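Local coordinates for putative citrate lyase (Ralstonia eutropha, PDB 3QQW), which probably acts as a magnesium-dependent lyase of the HpcH/HpaI aldolase/citrate lyase family, perhaps cleaving (S)-citramalyl-CoA, at residues T272-A277 with T317-P322. Numbering follows the deposited sequence.
Sequences TEVEDA and TGMAVP
A Schellman motif ends helix 304-316, and the chain that leaves it packs against helix 271-283 through Met319 and Pro322, which meet Val274 and Glu275. Both helices follow the last strand of the TIM barrel, and the contact, whose centre lies about 23 Å from the centre of the chain, joins two parts of this C-terminal region, away from the predicted magnesium and substrate sites. Gly318, with phi at 66°, is the C' residue of the motif: Met319 N bonds to Ala314 O and Gly318 N to Lys315 O. Beyond this turn the extended backbone directs Met319, a selenomethionine, at the helix. Its chain is straight through chi2 and then turns about the CG-SE bond (chi3 77°), which brings the terminal methyl to Val274: Met319 CE lies 4.0 Å from Val274 CG2, an apolar contact between two side chains set at a slant to each other. Val274 is buried, with Pro269, Val310 and Ala314 also packing on it, while Met319 rests on Arg268 and Pro269 as well. Farther along, the proline ring approaches helix backbone instead of a side-chain tip. Pro322 CG is the atom that reaches across, 4.4 Å from Val274 O and 4.5 Å from Glu275 CA, whereas the CB of Glu275 points away from the loop.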
loop_
_atom_site.group_PDB
_atom_site.type_symbol
_atom_site.label_atom_id
_atom_site.label_comp_id
_atom_site.label_asym_id
_atom_site.label_seq_id
_atom_site.Cartn_x
_atom_site.Cartn_y
_atom_site.Cartn_z
ATOM N N THR C 272 -15.480 -18.768 -24.311
ATOM C CA THR C 272 -14.777 -20.058 -24.238
ATOM C C THR C 272 -14.518 -20.448 -22.776
ATOM O O THR C 272 -14.574 -21.635 -22.443
ATOM C CB THR C 272 -13.484 -20.043 -25.065
ATOM O OG1 THR C 272 -12.767 -18.834 -24.813
ATOM C CG2 THR C 272 -13.748 -20.193 -26.557
ATOM N N GLU C 273 -14.273 -19.449 -21.909
ATOM C CA GLU C 273 -14.032 -19.627 -20.480
ATOM C C GLU C 273 -15.255 -20.251 -19.794
ATOM O O GLU C 273 -15.088 -21.149 -18.968
ATOM C CB GLU C 273 -13.695 -18.270 -19.849
ATOM C CG GLU C 273 -12.782 -18.319 -18.634
ATOM C CD GLU C 273 -12.353 -16.957 -18.110
ATOM O OE1 GLU C 273 -12.559 -15.942 -18.815
ATOM O OE2 GLU C 273 -11.985 -16.891 -16.918
ATOM N N VAL C 274 -16.478 -19.787 -20.150
ATOM C CA VAL C 274 -17.733 -20.282 -19.568
ATOM C C VAL C 274 -18.046 -21.679 -20.104
ATOM O O VAL C 274 -18.552 -22.515 -19.356
ATOM C CB VAL C 274 -18.937 -19.307 -19.711
ATOM C CG1 VAL C 274 -18.646 -18.004 -18.986
ATOM C CG2 VAL C 274 -19.311 -19.030 -21.159
ATOM N N GLU C 275 -17.709 -21.937 -21.377
ATOM C CA GLU C 275 -17.907 -23.232 -22.022
ATOM C C GLU C 275 -17.112 -24.297 -21.278
ATOM O O GLU C 275 -17.658 -25.351 -20.944
ATOM C CB GLU C 275 -17.470 -23.159 -23.493
ATOM C CG GLU C 275 -18.445 -23.788 -24.467
ATOM C CD GLU C 275 -18.513 -23.031 -25.776
ATOM O OE1 GLU C 275 -17.442 -22.794 -26.384
ATOM O OE2 GLU C 275 -19.626 -22.593 -26.145
ATOM N N ASP C 276 -15.840 -23.979 -20.957
ATOM C CA ASP C 276 -14.918 -24.841 -20.217
ATOM C C ASP C 276 -15.370 -25.017 -18.765
ATOM O O ASP C 276 -15.331 -26.138 -18.250
ATOM C CB ASP C 276 -13.482 -24.277 -20.252
ATOM C CG ASP C 276 -12.842 -24.166 -21.625
ATOM O OD1 ASP C 276 -13.248 -24.923 -22.540
ATOM O OD2 ASP C 276 -11.912 -23.344 -21.778
ATOM N N ALA C 277 -15.804 -23.917 -18.116
ATOM C CA ALA C 277 -16.266 -23.899 -16.727
ATOM C C ALA C 277 -17.454 -24.845 -16.505
ATOM O O ALA C 277 -17.515 -25.493 -15.457
ATOM C CB ALA C 277 -16.642 -22.483 -16.318
ATOM N N THR C 317 -24.539 -11.923 -15.748
ATOM C CA THR C 317 -24.218 -10.949 -16.803
ATOM C C THR C 317 -25.006 -11.238 -18.110
ATOM O O THR C 317 -24.638 -10.722 -19.173
ATOM C CB THR C 317 -22.709 -10.864 -17.069
ATOM O OG1 THR C 317 -22.212 -12.145 -17.451
ATOM C CG2 THR C 317 -21.926 -10.293 -15.883
ATOM N N GLY C 318 -26.088 -12.021 -17.994
ATOM C CA GLY C 318 -27.007 -12.354 -19.081
ATOM C C GLY C 318 -26.489 -13.191 -20.236
ATOM O O GLY C 318 -27.056 -13.151 -21.336
HETATM N N MSE C 319 -25.436 -13.989 -19.999
HETATM C CA MSE C 319 -24.897 -14.895 -21.018
HETATM C C MSE C 319 -25.653 -16.206 -20.980
HETATM O O MSE C 319 -26.254 -16.536 -19.954
HETATM C CB MSE C 319 -23.400 -15.160 -20.798
HETATM C CG MSE C 319 -22.509 -13.938 -20.987
HETATM SE SE MSE C 319 -20.651 -14.347 -20.599
HETATM C CE MSE C 319 -20.197 -15.302 -22.255
ATOM N N ALA C 320 -25.618 -16.960 -22.093
ATOM C CA ALA C 320 -26.235 -18.281 -22.199
ATOM C C ALA C 320 -25.390 -19.294 -21.426
ATOM O O ALA C 320 -24.167 -19.385 -21.643
ATOM C CB ALA C 320 -26.346 -18.682 -23.658
ATOM N N VAL C 321 -26.018 -19.992 -20.467
ATOM C CA VAL C 321 -25.335 -21.012 -19.676
ATOM C C VAL C 321 -25.513 -22.354 -20.392
ATOM O O VAL C 321 -26.652 -22.690 -20.748
ATOM C CB VAL C 321 -25.832 -21.055 -18.208
ATOM N N PRO C 322 -24.431 -23.133 -20.635
ATOM C CA PRO C 322 -24.601 -24.418 -21.348
ATOM C C PRO C 322 -25.442 -25.467 -20.591
ATOM O O PRO C 322 -25.736 -25.362 -19.394
ATOM C CB PRO C 322 -23.157 -24.909 -21.536
ATOM C CG PRO C 322 -22.299 -23.697 -21.365
ATOM C CD PRO C 322 -23.004 -22.884 -20.326
#